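Side-chain contacts in cryptic loci regulator 2 (Schizosaccharomyces pombe 972h-, PDB 5IKJ), which promotes transcriptional silencing upstream of histone deacetylases and is required for proper nucleosome positioning at heterochromatic loci: residues K43-P46 and H47-K51; L53-R56 and Q57-R61; V485-F488 and A489-L492. One frame throughout, in Å; residues are numbered along the deposited sequence.

Interaction 1 of 3, residues K43-P46 and H47-K51; sequences KPLP and HQDSK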
ATOM      1  N   LYS A  43      39.749  -4.337 -14.701  1.00 67.49           N
ATOM      2  CA  LYS A  43      39.772  -5.626 -15.390  1.00 70.84           C
ATOM      3  C   LYS A  43      38.380  -5.940 -15.920  1.00 74.72           C
ATOM      4  O   LYS A  43      37.455  -6.165 -15.116  1.00 63.89           O
ATOM      5  CB  LYS A  43      40.250  -6.721 -14.436  1.00 67.54           C
ATOM      6  CG  LYS A  43      40.100  -8.138 -14.958  1.00 68.24           C
ATOM      7  CD  LYS A  43      40.849  -9.112 -14.064  1.00 75.19           C
ATOM      8  CE  LYS A  43      40.328 -10.530 -14.206  1.00 81.26           C
ATOM      9  NZ  LYS A  43      41.211 -11.509 -13.512  1.00 90.50           N
ATOM     10  N   PRO A  44      38.165  -5.963 -17.236  1.00 69.71           N
ATOM     11  CA  PRO A  44      36.817  -6.239 -17.751  1.00 63.74           C
ATOM     12  C   PRO A  44      36.321  -7.613 -17.326  1.00 59.70           C
ATOM     13  O   PRO A  44      37.065  -8.595 -17.341  1.00 71.57           O
ATOM     14  CB  PRO A  44      36.990  -6.150 -19.272  1.00 65.17           C
ATOM     15  CG  PRO A  44      38.222  -5.343 -19.478  1.00 68.66           C
ATOM     16  CD  PRO A  44      39.114  -5.662 -18.322  1.00 66.22           C
ATOM     17  N   LEU A  45      35.045  -7.673 -16.946  1.00 55.05           N
ATOM     18  CA  LEU A  45      34.391  -8.929 -16.592  1.00 61.17           C
ATOM     19  C   LEU A  45      33.350  -9.260 -17.654  1.00 71.68           C
ATOM     20  O   LEU A  45      32.242  -8.702 -17.629  1.00 70.96           O
ATOM     21  CB  LEU A  45      33.737  -8.833 -15.210  1.00 62.07           C
ATOM     22  CG  LEU A  45      34.671  -8.650 -14.007  1.00 66.73           C
ATOM     23  CD1 LEU A  45      33.871  -8.672 -12.715  1.00 55.77           C
ATOM     24  CD2 LEU A  45      35.762  -9.714 -13.973  1.00 64.58           C
ATOM     25  N   PRO A  46      33.644 -10.148 -18.600  1.00 74.25           N
ATOM     26  CA  PRO A  46      32.690 -10.416 -19.682  1.00 67.02           C
ATOM     27  C   PRO A  46      31.503 -11.233 -19.195  1.00 67.85           C
ATOM     28  O   PRO A  46      31.439 -11.689 -18.052  1.00 69.60           O
ATOM     29  CB  PRO A  46      33.526 -11.192 -20.699  1.00 77.69           C
ATOM     30  CG  PRO A  46      34.531 -11.904 -19.866  1.00 77.32           C
ATOM     31  CD  PRO A  46      34.868 -10.957 -18.744  1.00 70.46           C
ATOM     32  N   HIS A  47      30.546 -11.416 -20.109  1.00 64.34           N
ATOM     33  CA  HIS A  47      29.331 -12.162 -19.794  1.00 62.39           C
ATOM     34  C   HIS A  47      29.648 -13.521 -19.179  1.00 65.38           C
ATOM     35  O   HIS A  47      28.960 -13.967 -18.253  1.00 61.76           O
ATOM     36  CB  HIS A  47      28.492 -12.340 -21.063  1.00 67.00           C
ATOM     37  CG  HIS A  47      27.242 -13.137 -20.854  1.00 65.68           C
ATOM     38  ND1 HIS A  47      26.034 -12.559 -20.533  1.00 66.60           N
ATOM     39  CD2 HIS A  47      27.016 -14.471 -20.916  1.00 62.25           C
ATOM     40  CE1 HIS A  47      25.116 -13.500 -20.409  1.00 62.62           C
ATOM     41  NE2 HIS A  47      25.686 -14.670 -20.636  1.00 66.90           N
ATOM     42  N   GLN A  48      30.690 -14.191 -19.675  1.00 74.13           N
ATOM     43  CA  GLN A  48      30.985 -15.554 -19.245  1.00 75.91           C
ATOM     44  C   GLN A  48      31.618 -15.613 -17.861  1.00 72.81           C
ATOM     45  O   GLN A  48      31.527 -16.653 -17.201  1.00 69.40           O
ATOM     46  CB  GLN A  48      31.916 -16.243 -20.250  1.00 81.85           C
ATOM     47  CG  GLN A  48      31.627 -15.924 -21.710  1.00 84.89           C
ATOM     48  CD  GLN A  48      32.465 -14.770 -22.228  1.00 84.36           C
ATOM     49  OE1 GLN A  48      33.687 -14.760 -22.074  1.00 85.39           O
ATOM     50  NE2 GLN A  48      31.813 -13.787 -22.838  1.00 80.60           N
ATOM     51  N   ASP A  49      32.251 -14.530 -17.409  1.00 66.66           N
ATOM     52  CA  ASP A  49      32.959 -14.555 -16.136  1.00 60.24           C
ATOM     53  C   ASP A  49      32.008 -14.931 -15.007  1.00 62.40           C
ATOM     54  O   ASP A  49      30.851 -14.503 -14.975  1.00 70.22           O
ATOM     55  CB  ASP A  49      33.605 -13.194 -15.854  1.00 66.26           C
ATOM     56  CG  ASP A  49      34.535 -13.221 -14.647  1.00 67.03           C
ATOM     57  OD1 ASP A  49      34.039 -13.364 -13.510  1.00 69.01           O
ATOM     58  OD2 ASP A  49      35.762 -13.083 -14.837  1.00 67.21           O
ATOM     59  N   SER A  50      32.506 -15.747 -14.077  1.00 67.97           N
ATOM     60  CA  SER A  50      31.679 -16.199 -12.963  1.00 60.93           C
ATOM     61  C   SER A  50      31.216 -15.034 -12.101  1.00 55.32           C
ATOM     62  O   SER A  50      30.164 -15.118 -11.457  1.00 61.76           O
ATOM     63  CB  SER A  50      32.453 -17.208 -12.117  1.00 57.33           C
ATOM     64  OG  SER A  50      31.633 -17.748 -11.094  1.00 68.81           O
ATOM     65  N   LYS A  51      31.984 -13.944 -12.067  1.00 59.92           N
ATOM     66  CA  LYS A  51      31.599 -12.782 -11.274  1.00 65.84           C
ATOM     67  C   LYS A  51      30.597 -11.902 -12.008  1.00 63.36           C
ATOM     68  O   LYS A  51      29.717 -11.310 -11.372  1.00 60.50           O
ATOM     69  CB  LYS A  51      32.843 -11.980 -10.896  1.00 66.28           C
ATOM     70  CG  LYS A  51      33.726 -12.696  -9.890  1.00 70.78           C
ATOM     71  CD  LYS A  51      35.141 -12.153  -9.891  1.00 64.95           C
ATOM     72  CE  LYS A  51      35.973 -12.800  -8.800  1.00 61.33           C
ATOM     73  NZ  LYS A  51      37.360 -12.261  -8.767  1.00 62.65           N
TER
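The isopropyl end of L45 lies over the start of the next helix, one methyl for each of two partners: CD2 sits against the carboxylate of D49, 3.5 Å from D49 OD2, while CD1 meets the aliphatic base of K51, 3.9 Å from K51 CB. A leucine suits this buried place, since its neighbours include L153 and F169. P46 also packs on D49. Its CD is 3.9 Å from D49 CB, and its CG lies 3.7 Å from Q48 OE1, because the glutamine chain bends at its second torsion (chi2 94°) and folds back across the ring at about a right angle. Between P46 and D49 the chain makes a type I beta turn, which leads from strand 42-44 into helix 50-67, and D49 takes the N-cap of that helix. With CG anti to the backbone N (chi1 -171°), D49 OD1 accepts from K51 N at 2.6 Å through its anti lone pair, in a fairly straight bond (160°). This short side chain can thus satisfy an amide of the first helical turn. Replaced by an alanine, which has no carboxylate, D49 could no longer cap, and K51 N is likely to lack an acceptor at the helix start. The ammonium of K51, on an extended chain, is instead bound by Q155 of strand 152-156, tying the helix start to the sheet.

Interaction 2 of 3, residues L53-R56 and Q57-R61; sequences LLYR and QICGR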
ATOM      1  N   LEU A  53      28.344 -13.182 -13.967  1.00 66.10           N
ATOM      2  CA  LEU A  53      27.122 -13.938 -13.717  1.00 61.03           C
ATOM      3  C   LEU A  53      26.555 -13.612 -12.341  1.00 63.86           C
ATOM      4  O   LEU A  53      25.364 -13.309 -12.203  1.00 59.91           O
ATOM      5  CB  LEU A  53      27.400 -15.437 -13.849  1.00 60.27           C
ATOM      6  CG  LEU A  53      26.326 -16.391 -13.310  1.00 80.03           C
ATOM      7  CD1 LEU A  53      24.982 -16.152 -13.984  1.00 75.29           C
ATOM      8  CD2 LEU A  53      26.762 -17.836 -13.486  1.00 66.03           C
ATOM      9  N   LEU A  54      27.396 -13.669 -11.306  1.00 65.88           N
ATOM     10  CA  LEU A  54      26.932 -13.355  -9.958  1.00 63.52           C
ATOM     11  C   LEU A  54      26.350 -11.949  -9.895  1.00 57.92           C
ATOM     12  O   LEU A  54      25.321 -11.721  -9.247  1.00 55.70           O
ATOM     13  CB  LEU A  54      28.082 -13.505  -8.959  1.00 57.67           C
ATOM     14  CG  LEU A  54      27.760 -13.141  -7.506  1.00 54.06           C
ATOM     15  CD1 LEU A  54      26.686 -14.059  -6.945  1.00 54.11           C
ATOM     16  CD2 LEU A  54      29.017 -13.193  -6.653  1.00 70.40           C
ATOM     17  N   TYR A  55      27.002 -10.991 -10.556  1.00 51.80           N
ATOM     18  CA  TYR A  55      26.469  -9.635 -10.632  1.00 55.50           C
ATOM     19  C   TYR A  55      25.065  -9.642 -11.225  1.00 66.52           C
ATOM     20  O   TYR A  55      24.132  -9.061 -10.656  1.00 49.74           O
ATOM     21  CB  TYR A  55      27.408  -8.766 -11.471  1.00 58.48           C
ATOM     22  CG  TYR A  55      27.161  -7.276 -11.373  1.00 61.29           C
ATOM     23  CD1 TYR A  55      26.145  -6.669 -12.098  1.00 60.81           C
ATOM     24  CD2 TYR A  55      27.960  -6.475 -10.567  1.00 57.22           C
ATOM     25  CE1 TYR A  55      25.924  -5.306 -12.015  1.00 62.35           C
ATOM     26  CE2 TYR A  55      27.746  -5.112 -10.478  1.00 61.54           C
ATOM     27  CZ  TYR A  55      26.728  -4.533 -11.204  1.00 70.71           C
ATOM     28  OH  TYR A  55      26.514  -3.177 -11.118  1.00 52.09           O
ATOM     29  N   ARG A  56      24.895 -10.309 -12.370  1.00 60.74           N
ATOM     30  CA  ARG A  56      23.595 -10.365 -13.026  1.00 55.72           C
ATOM     31  C   ARG A  56      22.598 -11.235 -12.270  1.00 57.52           C
ATOM     32  O   ARG A  56      21.388 -11.056 -12.442  1.00 59.04           O
ATOM     33  CB  ARG A  56      23.764 -10.871 -14.458  1.00 51.49           C
ATOM     34  CG  ARG A  56      24.602  -9.945 -15.336  1.00 58.27           C
ATOM     35  CD  ARG A  56      24.720 -10.445 -16.774  1.00 71.75           C
ATOM     36  NE  ARG A  56      24.058 -11.731 -16.976  1.00 80.37           N
ATOM     37  CZ  ARG A  56      24.676 -12.903 -17.114  1.00 66.61           C
ATOM     38  NH1 ARG A  56      25.998 -12.989 -17.088  1.00 69.46           N
ATOM     39  NH2 ARG A  56      23.956 -14.003 -17.288  1.00 75.42           N
ATOM     40  N   GLN A  57      23.072 -12.165 -11.437  1.00 56.48           N
ATOM     41  CA  GLN A  57      22.155 -12.935 -10.601  1.00 55.23           C
ATOM     42  C   GLN A  57      21.593 -12.078  -9.474  1.00 57.92           C
ATOM     43  O   GLN A  57      20.408 -12.183  -9.136  1.00 60.56           O
ATOM     44  CB  GLN A  57      22.864 -14.164 -10.028  1.00 57.67           C
ATOM     45  CG  GLN A  57      23.127 -15.268 -11.035  1.00 65.50           C
ATOM     46  CD  GLN A  57      23.837 -16.454 -10.411  1.00 67.48           C
ATOM     47  OE1 GLN A  57      24.856 -16.298  -9.738  1.00 65.63           O
ATOM     48  NE2 GLN A  57      23.295 -17.647 -10.621  1.00 65.77           N
ATOM     49  N   ILE A  58      22.432 -11.232  -8.876  1.00 62.70           N
ATOM     50  CA  ILE A  58      21.969 -10.344  -7.813  1.00 58.76           C
ATOM     51  C   ILE A  58      21.004  -9.308  -8.377  1.00 51.37           C
ATOM     52  O   ILE A  58      19.945  -9.040  -7.798  1.00 54.74           O
ATOM     53  CB  ILE A  58      23.172  -9.682  -7.117  1.00 62.46           C
ATOM     54  CG1 ILE A  58      24.012 -10.740  -6.393  1.00 73.59           C
ATOM     55  CG2 ILE A  58      22.710  -8.618  -6.128  1.00 52.12           C
ATOM     56  CD1 ILE A  58      25.483 -10.401  -6.304  1.00 59.64           C
ATOM     57  N   CYS A  59      21.360  -8.708  -9.515  1.00 55.60           N
ATOM     58  CA  CYS A  59      20.469  -7.752 -10.164  1.00 60.26           C
ATOM     59  C   CYS A  59      19.112  -8.379 -10.455  1.00 56.84           C
ATOM     60  O   CYS A  59      18.066  -7.783 -10.172  1.00 59.24           O
ATOM     61  CB  CYS A  59      21.107  -7.237 -11.455  1.00 46.74           C
ATOM     62  SG  CYS A  59      22.499  -6.120 -11.220  1.00 54.67           S
ATOM     63  N   GLY A  60      19.108  -9.591 -11.014  1.00 56.64           N
ATOM     64  CA  GLY A  60      17.852 -10.222 -11.378  1.00 51.29           C
ATOM     65  C   GLY A  60      16.988 -10.561 -10.179  1.00 53.92           C
ATOM     66  O   GLY A  60      15.775 -10.341 -10.199  1.00 56.28           O
ATOM     67  N   ARG A  61      17.594 -11.103  -9.121  1.00 57.52           N
ATOM     68  CA  ARG A  61      16.822 -11.450  -7.932  1.00 58.88           C
ATOM     69  C   ARG A  61      16.206 -10.210  -7.303  1.00 50.21           C
ATOM     70  O   ARG A  61      15.010 -10.183  -6.993  1.00 55.06           O
ATOM     71  CB  ARG A  61      17.698 -12.177  -6.910  1.00 57.88           C
ATOM     72  CG  ARG A  61      16.975 -12.438  -5.588  1.00 67.08           C
ATOM     73  CD  ARG A  61      17.802 -13.242  -4.598  1.00 73.70           C
ATOM     74  NE  ARG A  61      18.881 -12.458  -4.003  1.00 71.11           N
ATOM     75  CZ  ARG A  61      20.132 -12.421  -4.452  1.00 66.27           C
ATOM     76  NH1 ARG A  61      21.032 -11.671  -3.830  1.00 60.56           N
ATOM     77  NH2 ARG A  61      20.492 -13.129  -5.515  1.00 66.92           N
TER
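Four successive backbone bonds of i to i+4 spacing carry L53-R56 into Q57-R61, that from Q57 N to L53 O measuring 2.7 Å. On this frame the side chains pair at the same spacing. The chain of Q57, extended beyond CG, passes obliquely over L53: Q57 CG is 3.6 Å from L53 CD1, and the amide carbon CD rests near L53 CG and CD1. Its CG and amide carbon thus cover part of the leucine, while OE1 at the end comes 3.6 Å from L54 CA. A flexible glutamine suits this partly exposed side of the helix, being apolar along its length and polar at its end. One step on, I58 turns CG1 back beside its own backbone N (chi1 -65°), which carries CD1 over the preceding turn to 3.8 Å from L54 CG. On another face, C59 SG approaches the Y55 ring obliquely, 3.6 Å from Y55 CE1. The sulfur is 4.5 Å from the ring centroid and 50° off the ring normal, a sulfur-aromatic contact. Small and polarisable, a cysteine fits here next to the large ring, and both side chains pack on helix 183-195, Y55 on V183 and F186, C59 on V183 and L190. R56 points its guanidinium elsewhere: NE donates to L144 O and NH1 binds N52 OD1. Side-chain pairs at i to i+4 spacing are typical of an alpha-helix, here helix 50-67, whose Y55-C59 face packs against the helix that supplies H189 to the zinc site, which C204, C206 and C209 complete.

Interaction 3 of 3, residues V485-F488 and A489-L492; sequences VCPF and ADVL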
ATOM      1  N   VAL A 485     -20.418   9.574  -8.443  1.00 48.45           N
ATOM      2  CA  VAL A 485     -19.500  10.462  -7.742  1.00 49.22           C
ATOM      3  C   VAL A 485     -20.289  11.213  -6.682  1.00 56.97           C
ATOM      4  O   VAL A 485     -21.275  11.888  -6.999  1.00 56.90           O
ATOM      5  CB  VAL A 485     -18.812  11.451  -8.697  1.00 55.58           C
ATOM      6  CG1 VAL A 485     -17.804  12.312  -7.945  1.00 53.54           C
ATOM      7  CG2 VAL A 485     -18.134  10.710  -9.841  1.00 63.33           C
ATOM      8  N   CYS A 486     -19.857  11.100  -5.430  1.00 55.55           N
ATOM      9  CA  CYS A 486     -20.425  11.877  -4.344  1.00 54.12           C
ATOM     10  C   CYS A 486     -19.307  12.600  -3.610  1.00 51.69           C
ATOM     11  O   CYS A 486     -18.160  12.140  -3.613  1.00 53.22           O
ATOM     12  CB  CYS A 486     -21.193  10.989  -3.354  1.00 55.13           C
ATOM     13  SG  CYS A 486     -20.143   9.881  -2.387  1.00 61.24           S
ATOM     14  N   PRO A 487     -19.604  13.733  -2.983  1.00 48.71           N
ATOM     15  CA  PRO A 487     -18.574  14.425  -2.209  1.00 50.89           C
ATOM     16  C   PRO A 487     -18.267  13.682  -0.918  1.00 50.53           C
ATOM     17  O   PRO A 487     -19.059  12.879  -0.421  1.00 46.62           O
ATOM     18  CB  PRO A 487     -19.197  15.796  -1.928  1.00 48.80           C
ATOM     19  CG  PRO A 487     -20.662  15.537  -1.928  1.00 56.44           C
ATOM     20  CD  PRO A 487     -20.894  14.446  -2.945  1.00 52.26           C
ATOM     21  N   PHE A 488     -17.079  13.963  -0.381  1.00 49.28           N
ATOM     22  CA  PHE A 488     -16.705  13.432   0.925  1.00 53.94           C
ATOM     23  C   PHE A 488     -17.785  13.706   1.964  1.00 53.84           C
ATOM     24  O   PHE A 488     -17.934  12.942   2.924  1.00 57.40           O
ATOM     25  CB  PHE A 488     -15.369  14.047   1.349  1.00 48.44           C
ATOM     26  CG  PHE A 488     -14.760  13.431   2.579  1.00 54.58           C
ATOM     27  CD1 PHE A 488     -14.820  12.066   2.804  1.00 51.24           C
ATOM     28  CD2 PHE A 488     -14.091  14.226   3.494  1.00 47.91           C
ATOM     29  CE1 PHE A 488     -14.244  11.511   3.933  1.00 55.44           C
ATOM     30  CE2 PHE A 488     -13.512  13.679   4.620  1.00 54.95           C
ATOM     31  CZ  PHE A 488     -13.587  12.320   4.842  1.00 50.35           C
ATOM     32  N   ALA A 489     -18.557  14.781   1.779  1.00 53.26           N
ATOM     33  CA  ALA A 489     -19.619  15.123   2.720  1.00 58.08           C
ATOM     34  C   ALA A 489     -20.663  14.019   2.841  1.00 55.73           C
ATOM     35  O   ALA A 489     -21.320  13.905   3.881  1.00 60.72           O
ATOM     36  CB  ALA A 489     -20.292  16.427   2.289  1.00 59.77           C
ATOM     37  N   ASP A 490     -20.839  13.207   1.800  1.00 56.36           N
ATOM     38  CA  ASP A 490     -21.858  12.164   1.795  1.00 49.60           C
ATOM     39  C   ASP A 490     -21.300  10.785   2.119  1.00 51.57           C
ATOM     40  O   ASP A 490     -22.049   9.804   2.073  1.00 48.67           O
ATOM     41  CB  ASP A 490     -22.572  12.130   0.437  1.00 54.48           C
ATOM     42  CG  ASP A 490     -23.501  13.314   0.238  1.00 55.23           C
ATOM     43  OD1 ASP A 490     -24.077  13.794   1.236  1.00 60.47           O
ATOM     44  OD2 ASP A 490     -23.657  13.766  -0.915  1.00 66.45           O
ATOM     45  N   VAL A 491     -20.014  10.684   2.435  1.00 50.11           N
ATOM     46  CA  VAL A 491     -19.431   9.443   2.931  1.00 54.40           C
ATOM     47  C   VAL A 491     -19.619   9.402   4.440  1.00 57.50           C
ATOM     48  O   VAL A 491     -19.227  10.336   5.151  1.00 55.49           O
ATOM     49  CB  VAL A 491     -17.944   9.342   2.556  1.00 55.05           C
ATOM     50  CG1 VAL A 491     -17.346   8.045   3.088  1.00 58.82           C
ATOM     51  CG2 VAL A 491     -17.769   9.426   1.047  1.00 53.00           C
ATOM     52  N   LEU A 492     -20.222   8.322   4.931  1.00 56.86           N
ATOM     53  CA  LEU A 492     -20.559   8.201   6.344  1.00 60.12           C
ATOM     54  C   LEU A 492     -19.532   7.412   7.140  1.00 59.31           C
ATOM     55  O   LEU A 492     -19.377   7.658   8.341  1.00 57.89           O
ATOM     56  CB  LEU A 492     -21.933   7.541   6.500  1.00 54.58           C
ATOM     57  CG  LEU A 492     -23.075   8.230   5.745  1.00 60.85           C
ATOM     58  CD1 LEU A 492     -24.375   7.452   5.896  1.00 59.59           C
ATOM     59  CD2 LEU A 492     -23.258   9.666   6.221  1.00 61.28           C
TER
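V491 fills the inside of the turn, where it is touched by F488 and C486. The F488 side chain crosses it at about a right angle, with F488 CD1 4.2 Å from V491 CB, and its CG2 methyl lies 4.2 Å from C486 SG. That sulfur sits between its own backbone N and carbonyl carbon (chi1 69°), a crowded position that a slim cysteine can adopt and that directs SG toward the valine. Beside it D490 leans on the P487 ring, its OD2 3.5 Å from P487 CD, and A489 presents a single methyl 4.3 Å from P487 CG. Two backbone bonds set these places: D490 N donates to P487 O at 2.9 Å, and V491 N to F488 O at 3.1 Å, both of the i to i+3 spacing of a 3-10 turn. Proline, with no N-H to give, can still offer its carbonyl to the turn at the end of the strand. Farther out, W334 meets the F488 ring edge-to-face, V425 also packs on it, and V491 rests on C395 and F427. D490 OD1 accepts a hydrogen bond from the backbone of another protein's chain, and OD2 makes a weak one with a polar side chain of that chain, which also extends the sheet by pairing with V485, so the outer side of this corner belongs to an interface. A 3-10 turn joining strand 482-487 to strand 491-494 is consistent with the SH3-like barrel suggested by the family of this region, where such a turn commonly links the last two strands.

Interactions 1 and 2 follow each other on helix 50-67: the first forms its capped, largely exposed start, the second its partly buried middle, and they touch where H47 O lies 3.3 Å from R56 NH1. Interaction 3 stands apart, its centre about 60 Å from that of interaction 1 and about 49 Å from that of interaction 2, on the other side of the chain's centre. Chemistry follows place. A carboxylate caps the start of the helix in 43-51; in 53-61 a sulfur-aromatic pair lies on the buried face and an apolar pair on a more open one; in 485-492 a buried 3-10 corner places its aspartate against a partner protein, whereas no other chain of the assembly touches the first two.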